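Cyclin homolog (Herpesvirus saimiri, PDB 2F2C) is a viral D-type cyclin that may contribute to the transformation and rapid proliferation of T cells during latent infection. Local coordinates at residues 53-64 with 246-254. Residues are numbered along the deposited sequence; the frame is centred on the assembly and turned at random.
Sequences TILLTWMHLLCE and FSLYDLEIL
Thr-57 is buried where helix 49-65 meets the C-terminal tail that follows helix 232-247, with Ile-253 and Leu-254 closing over it. Its methyl CG2 lies 3.7 Å from Leu-254 CD2, while its hydroxyl is turned back to its own helix, OG1 bonding Thr-53 O at 2.8 Å. That carbonyl also accepts Thr-57 N, the two donors arriving from opposite faces of its plane. Threonine suits this place because the methyl packs against the tail and the buried hydroxyl is satisfied within the helix. Ile-253 holds CG1 between its backbone N and carbonyl carbon (chi1 79°), which carries CD1 to within 3.5 Å of Thr-57 OG1 and beside Ile-54 CG1. Leu-254, the last residue, presses a branched end against the helix backbone, CD2 lying 3.4 Å from Ile-54 O and also touching Trp-58 CB. Apolar, branched ends suit both residues, covering Thr-57 and the backbone beside it. The backbones come nearest at Ile-54, whose CA is 5.6 Å from Leu-254 CA.

Toward Glu-64 the contacts across are looser, and exposed Leu-251 and Glu-64 mark the solvent side, although the His-60 ring is itself buried. Leu-61 and Leu-251 cross at about a right angle, their flexible apolar ends meeting with Leu-61 CD1 3.9 Å from Leu-251 CD2. The His-60 and Tyr-249 rings meet obliquely, planes at 65°, and Tyr-249 OH stays 3.9 Å from Glu-64 OE1. A weak bond from His-60 NE2 to Glu-64 OE2 links residues one turn apart. In the tail, Asp-250 OD1 accepts Glu-252 N in an Asx turn leading into the 3-10 segment 251-253.

The tail runs back along helix 49-65, from Glu-64 toward Ile-54, joining the chain's C-terminal end to a helix in the cyclin N-terminal family region. Lys-183 of helix 170-184 makes a cation-pi contact with Tyr-249; Leu-56 and Met-59 face helix 72-83, and Leu-55 and Met-59 touch helix 94-109.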
ATOM      1  N   THR A  53     -27.090  -0.325  -9.467  1.00 68.09           N
ATOM      2  CA  THR A  53     -26.881   1.024 -10.012  1.00 67.94           C
ATOM      3  C   THR A  53     -27.289   2.168  -9.064  1.00 67.55           C
ATOM      4  O   THR A  53     -26.603   3.195  -8.992  1.00 67.54           O
ATOM      5  CB  THR A  53     -27.588   1.207 -11.376  1.00 68.24           C
ATOM      6  OG1 THR A  53     -27.438   0.029 -12.179  1.00 69.21           O
ATOM      7  CG2 THR A  53     -26.893   2.296 -12.197  1.00 67.60           C
ATOM      8  N   ILE A  54     -28.410   1.999  -8.364  1.00 66.88           N
ATOM      9  CA  ILE A  54     -28.839   2.964  -7.350  1.00 66.30           C
ATOM     10  C   ILE A  54     -27.818   3.024  -6.177  1.00 66.71           C
ATOM     11  O   ILE A  54     -27.359   4.102  -5.790  1.00 66.56           O
ATOM     12  CB  ILE A  54     -30.286   2.636  -6.887  1.00 65.79           C
ATOM     13  CG1 ILE A  54     -31.283   2.907  -8.036  1.00 65.90           C
ATOM     14  CG2 ILE A  54     -30.674   3.472  -5.696  1.00 65.24           C
ATOM     15  CD1 ILE A  54     -32.558   2.062  -8.033  1.00 62.80           C
ATOM     16  N   LEU A  55     -27.430   1.861  -5.659  1.00 66.73           N
ATOM     17  CA  LEU A  55     -26.576   1.783  -4.494  1.00 66.86           C
ATOM     18  C   LEU A  55     -25.193   2.333  -4.773  1.00 67.39           C
ATOM     19  O   LEU A  55     -24.594   2.997  -3.924  1.00 67.77           O
ATOM     20  CB  LEU A  55     -26.469   0.346  -4.033  1.00 66.64           C
ATOM     21  CG  LEU A  55     -25.408   0.060  -2.987  1.00 66.77           C
ATOM     22  CD1 LEU A  55     -25.843   0.588  -1.633  1.00 66.11           C
ATOM     23  CD2 LEU A  55     -25.151  -1.450  -2.955  1.00 67.76           C
ATOM     24  N   LEU A  56     -24.678   2.056  -5.964  1.00 67.69           N
ATOM     25  CA  LEU A  56     -23.379   2.579  -6.347  1.00 67.58           C
ATOM     26  C   LEU A  56     -23.445   4.078  -6.620  1.00 67.90           C
ATOM     27  O   LEU A  56     -22.446   4.774  -6.440  1.00 68.52           O
ATOM     28  CB  LEU A  56     -22.812   1.822  -7.543  1.00 67.25           C
ATOM     29  CG  LEU A  56     -22.366   0.377  -7.298  1.00 67.12           C
ATOM     30  CD1 LEU A  56     -21.679  -0.148  -8.553  1.00 64.92           C
ATOM     31  CD2 LEU A  56     -21.417   0.269  -6.088  1.00 67.08           C
ATOM     32  N   THR A  57     -24.619   4.568  -7.040  1.00 67.94           N
ATOM     33  CA  THR A  57     -24.870   6.004  -7.197  1.00 67.56           C
ATOM     34  C   THR A  57     -24.810   6.693  -5.843  1.00 67.58           C
ATOM     35  O   THR A  57     -24.232   7.757  -5.708  1.00 67.97           O
ATOM     36  CB  THR A  57     -26.218   6.244  -7.879  1.00 67.42           C
ATOM     37  OG1 THR A  57     -26.111   5.895  -9.262  1.00 68.07           O
ATOM     38  CG2 THR A  57     -26.540   7.710  -7.939  1.00 66.89           C
ATOM     39  N   TRP A  58     -25.383   6.073  -4.831  1.00 67.67           N
ATOM     40  CA  TRP A  58     -25.289   6.615  -3.498  1.00 68.02           C
ATOM     41  C   TRP A  58     -23.851   6.504  -2.971  1.00 68.40           C
ATOM     42  O   TRP A  58     -23.278   7.495  -2.513  1.00 68.92           O
ATOM     43  CB  TRP A  58     -26.278   5.898  -2.598  1.00 68.34           C
ATOM     44  CG  TRP A  58     -26.266   6.319  -1.171  1.00 68.66           C
ATOM     45  CD1 TRP A  58     -26.730   7.498  -0.650  1.00 69.29           C
ATOM     46  CD2 TRP A  58     -25.811   5.548  -0.065  1.00 68.11           C
ATOM     47  NE1 TRP A  58     -26.578   7.508   0.716  1.00 68.87           N
ATOM     48  CE2 TRP A  58     -26.012   6.322   1.102  1.00 69.11           C
ATOM     49  CE3 TRP A  58     -25.251   4.275   0.065  1.00 68.14           C
ATOM     50  CZ2 TRP A  58     -25.666   5.863   2.373  1.00 70.11           C
ATOM     51  CZ3 TRP A  58     -24.897   3.821   1.324  1.00 68.84           C
ATOM     52  CH2 TRP A  58     -25.106   4.610   2.464  1.00 69.59           C
ATOM     53  N   MET A  59     -23.255   5.315  -3.044  1.00 68.46           N
ATOM     54  CA  MET A  59     -21.876   5.116  -2.581  1.00 68.57           C
ATOM     55  C   MET A  59     -20.919   6.154  -3.224  1.00 68.14           C
ATOM     56  O   MET A  59     -20.057   6.751  -2.550  1.00 66.85           O
ATOM     57  CB  MET A  59     -21.431   3.688  -2.888  1.00 68.33           C
ATOM     58  CG  MET A  59     -22.214   2.590  -2.143  1.00 68.55           C
ATOM     59  SD  MET A  59     -21.716   0.890  -2.637  1.00 70.42           S
ATOM     60  CE  MET A  59     -19.928   0.914  -2.349  1.00 67.45           C
ATOM     61  N   HIS A  60     -21.116   6.378  -4.527  1.00 68.13           N
ATOM     62  CA  HIS A  60     -20.403   7.420  -5.247  1.00 68.36           C
ATOM     63  C   HIS A  60     -20.626   8.819  -4.668  1.00 68.45           C
ATOM     64  O   HIS A  60     -19.660   9.542  -4.377  1.00 68.56           O
ATOM     65  CB  HIS A  60     -20.747   7.424  -6.729  1.00 68.02           C
ATOM     66  CG  HIS A  60     -19.962   8.428  -7.508  1.00 68.47           C
ATOM     67  ND1 HIS A  60     -18.757   8.128  -8.104  1.00 67.42           N
ATOM     68  CD2 HIS A  60     -20.187   9.742  -7.752  1.00 69.88           C
ATOM     69  CE1 HIS A  60     -18.279   9.208  -8.699  1.00 67.78           C
ATOM     70  NE2 HIS A  60     -19.128  10.201  -8.498  1.00 70.74           N
ATOM     71  N   LEU A  61     -21.890   9.205  -4.513  1.00 68.42           N
ATOM     72  CA  LEU A  61     -22.201  10.526  -3.978  1.00 68.65           C
ATOM     73  C   LEU A  61     -21.436  10.747  -2.679  1.00 69.01           C
ATOM     74  O   LEU A  61     -20.839  11.803  -2.462  1.00 68.91           O
ATOM     75  CB  LEU A  61     -23.699  10.695  -3.744  1.00 67.80           C
ATOM     76  CG  LEU A  61     -24.145  12.118  -3.419  1.00 67.51           C
ATOM     77  CD1 LEU A  61     -23.832  13.067  -4.573  1.00 66.54           C
ATOM     78  CD2 LEU A  61     -25.629  12.141  -3.090  1.00 67.46           C
ATOM     79  N   LEU A  62     -21.453   9.716  -1.844  1.00 69.66           N
ATOM     80  CA  LEU A  62     -20.887   9.743  -0.523  1.00 70.62           C
ATOM     81  C   LEU A  62     -19.381  10.074  -0.564  1.00 71.81           C
ATOM     82  O   LEU A  62     -18.908  10.945   0.203  1.00 72.54           O
ATOM     83  CB  LEU A  62     -21.145   8.389   0.112  1.00 70.37           C
ATOM     84  CG  LEU A  62     -21.445   8.237   1.592  1.00 70.38           C
ATOM     85  CD1 LEU A  62     -22.257   9.366   2.134  1.00 70.04           C
ATOM     86  CD2 LEU A  62     -22.187   6.925   1.782  1.00 71.38           C
ATOM     87  N   CYS A  63     -18.645   9.413  -1.466  1.00 72.10           N
ATOM     88  CA  CYS A  63     -17.220   9.668  -1.653  1.00 72.58           C
ATOM     89  C   CYS A  63     -16.960  11.049  -2.243  1.00 72.89           C
ATOM     90  O   CYS A  63     -16.075  11.769  -1.783  1.00 73.55           O
ATOM     91  CB  CYS A  63     -16.600   8.612  -2.552  1.00 72.67           C
ATOM     92  SG  CYS A  63     -16.794   6.923  -1.941  1.00 73.53           S
ATOM     93  N   GLU A  64     -17.732  11.413  -3.257  1.00 72.85           N
ATOM     94  CA  GLU A  64     -17.624  12.714  -3.907  1.00 73.33           C
ATOM     95  C   GLU A  64     -17.900  13.813  -2.887  1.00 72.67           C
ATOM     96  O   GLU A  64     -17.134  14.765  -2.774  1.00 73.08           O
ATOM     97  CB  GLU A  64     -18.646  12.787  -5.046  1.00 73.41           C
ATOM     98  CG  GLU A  64     -18.412  13.808  -6.148  1.00 74.47           C
ATOM     99  CD  GLU A  64     -19.575  13.838  -7.154  1.00 75.83           C
ATOM    100  OE1 GLU A  64     -20.750  14.005  -6.731  1.00 79.13           O
ATOM    101  OE2 GLU A  64     -19.336  13.682  -8.381  1.00 78.69           O
ATOM    102  N   PHE A 246     -20.414   6.953 -18.430  1.00 69.51           N
ATOM    103  CA  PHE A 246     -20.265   8.280 -17.839  1.00 69.44           C
ATOM    104  C   PHE A 246     -21.477   9.183 -18.101  1.00 69.70           C
ATOM    105  O   PHE A 246     -21.949   9.850 -17.191  1.00 69.61           O
ATOM    106  CB  PHE A 246     -18.948   8.914 -18.310  1.00 68.96           C
ATOM    107  CG  PHE A 246     -18.808  10.363 -17.988  1.00 68.50           C
ATOM    108  CD1 PHE A 246     -18.646  10.794 -16.669  1.00 69.23           C
ATOM    109  CD2 PHE A 246     -18.806  11.308 -19.005  1.00 67.57           C
ATOM    110  CE1 PHE A 246     -18.502  12.151 -16.371  1.00 66.67           C
ATOM    111  CE2 PHE A 246     -18.666  12.660 -18.720  1.00 66.83           C
ATOM    112  CZ  PHE A 246     -18.510  13.079 -17.397  1.00 66.82           C
ATOM    113  N   SER A 247     -21.979   9.180 -19.334  1.00 70.33           N
ATOM    114  CA  SER A 247     -23.241   9.859 -19.685  1.00 71.07           C
ATOM    115  C   SER A 247     -24.407   9.440 -18.808  1.00 71.51           C
ATOM    116  O   SER A 247     -25.241  10.269 -18.464  1.00 72.10           O
ATOM    117  CB  SER A 247     -23.659   9.566 -21.132  1.00 70.87           C
ATOM    118  OG  SER A 247     -22.665   9.943 -22.057  1.00 71.62           O
ATOM    119  N   LEU A 248     -24.474   8.155 -18.467  1.00 71.92           N
ATOM    120  CA  LEU A 248     -25.651   7.575 -17.814  1.00 72.24           C
ATOM    121  C   LEU A 248     -25.866   8.012 -16.373  1.00 72.58           C
ATOM    122  O   LEU A 248     -26.911   7.719 -15.788  1.00 72.78           O
ATOM    123  CB  LEU A 248     -25.616   6.043 -17.900  1.00 72.20           C
ATOM    124  CG  LEU A 248     -26.545   5.399 -18.939  1.00 72.14           C
ATOM    125  CD1 LEU A 248     -26.725   6.265 -20.178  1.00 71.39           C
ATOM    126  CD2 LEU A 248     -26.048   4.010 -19.316  1.00 72.03           C
ATOM    127  N   TYR A 249     -24.877   8.698 -15.811  1.00 72.78           N
ATOM    128  CA  TYR A 249     -24.920   9.161 -14.435  1.00 73.30           C
ATOM    129  C   TYR A 249     -26.095  10.114 -14.178  1.00 73.91           C
ATOM    130  O   TYR A 249     -26.379  11.008 -14.996  1.00 73.95           O
ATOM    131  CB  TYR A 249     -23.586   9.826 -14.106  1.00 73.54           C
ATOM    132  CG  TYR A 249     -23.536  10.444 -12.746  1.00 73.58           C
ATOM    133  CD1 TYR A 249     -23.287   9.665 -11.616  1.00 72.54           C
ATOM    134  CD2 TYR A 249     -23.746  11.812 -12.580  1.00 73.04           C
ATOM    135  CE1 TYR A 249     -23.253  10.236 -10.349  1.00 72.56           C
ATOM    136  CE2 TYR A 249     -23.705  12.388 -11.327  1.00 73.48           C
ATOM    137  CZ  TYR A 249     -23.457  11.593 -10.216  1.00 73.34           C
ATOM    138  OH  TYR A 249     -23.420  12.171  -8.970  1.00 75.26           O
ATOM    139  N   ASP A 250     -26.782   9.925 -13.052  1.00 74.37           N
ATOM    140  CA  ASP A 250     -28.075  10.598 -12.819  1.00 75.12           C
ATOM    141  C   ASP A 250     -28.502  10.489 -11.343  1.00 75.36           C
ATOM    142  O   ASP A 250     -28.915   9.420 -10.889  1.00 75.47           O
ATOM    143  CB  ASP A 250     -29.158  10.004 -13.751  1.00 74.81           C
ATOM    144  CG  ASP A 250     -30.384  10.934 -13.948  1.00 76.73           C
ATOM    145  OD1 ASP A 250     -30.518  11.970 -13.246  1.00 77.72           O
ATOM    146  OD2 ASP A 250     -31.283  10.697 -14.800  1.00 76.71           O
ATOM    147  N   LEU A 251     -28.410  11.590 -10.594  1.00 75.71           N
ATOM    148  CA  LEU A 251     -28.832  11.579  -9.189  1.00 75.96           C
ATOM    149  C   LEU A 251     -30.347  11.391  -9.044  1.00 76.36           C
ATOM    150  O   LEU A 251     -30.811  10.847  -8.048  1.00 76.88           O
ATOM    151  CB  LEU A 251     -28.332  12.816  -8.426  1.00 75.55           C
ATOM    152  CG  LEU A 251     -26.814  12.838  -8.184  1.00 75.67           C
ATOM    153  CD1 LEU A 251     -26.299  14.202  -7.733  1.00 75.12           C
ATOM    154  CD2 LEU A 251     -26.380  11.763  -7.200  1.00 75.29           C
ATOM    155  N   GLU A 252     -31.107  11.807 -10.050  1.00 76.40           N
ATOM    156  CA  GLU A 252     -32.549  11.589 -10.059  1.00 76.97           C
ATOM    157  C   GLU A 252     -32.956  10.161  -9.680  1.00 76.85           C
ATOM    158  O   GLU A 252     -34.040   9.958  -9.144  1.00 76.99           O
ATOM    159  CB  GLU A 252     -33.152  11.972 -11.418  1.00 76.68           C
ATOM    160  CG  GLU A 252     -33.252  13.474 -11.669  1.00 77.16           C
ATOM    161  CD  GLU A 252     -33.486  13.832 -13.137  1.00 78.24           C
ATOM    162  OE1 GLU A 252     -32.792  13.259 -14.015  1.00 80.57           O
ATOM    163  OE2 GLU A 252     -34.359  14.695 -13.428  1.00 78.58           O
ATOM    164  N   ILE A 253     -32.080   9.187  -9.933  1.00 77.15           N
ATOM    165  CA  ILE A 253     -32.412   7.748  -9.770  1.00 77.10           C
ATOM    166  C   ILE A 253     -32.473   7.210  -8.329  1.00 77.26           C
ATOM    167  O   ILE A 253     -33.053   6.146  -8.099  1.00 77.16           O
ATOM    168  CB  ILE A 253     -31.462   6.821 -10.613  1.00 77.13           C
ATOM    169  CG1 ILE A 253     -30.110   6.647  -9.914  1.00 76.12           C
ATOM    170  CG2 ILE A 253     -31.350   7.287 -12.089  1.00 76.70           C
ATOM    171  CD1 ILE A 253     -29.401   5.381 -10.293  1.00 76.04           C
ATOM    172  N   LEU A 254     -31.863   7.920  -7.380  1.00 77.41           N
ATOM    173  CA  LEU A 254     -31.849   7.490  -5.976  1.00 77.68           C
ATOM    174  C   LEU A 254     -33.243   7.503  -5.351  1.00 78.11           C
ATOM    175  O   LEU A 254     -33.667   8.476  -4.710  1.00 78.27           O
ATOM    176  CB  LEU A 254     -30.915   8.363  -5.148  1.00 77.26           C
ATOM    177  CG  LEU A 254     -29.477   8.327  -5.596  1.00 76.67           C
ATOM    178  CD1 LEU A 254     -28.756   9.486  -4.990  1.00 77.05           C
ATOM    179  CD2 LEU A 254     -28.874   7.023  -5.152  1.00 77.11           C
ATOM    180  OXT LEU A 254     -33.979   6.519  -5.478  1.00 78.65           O
TER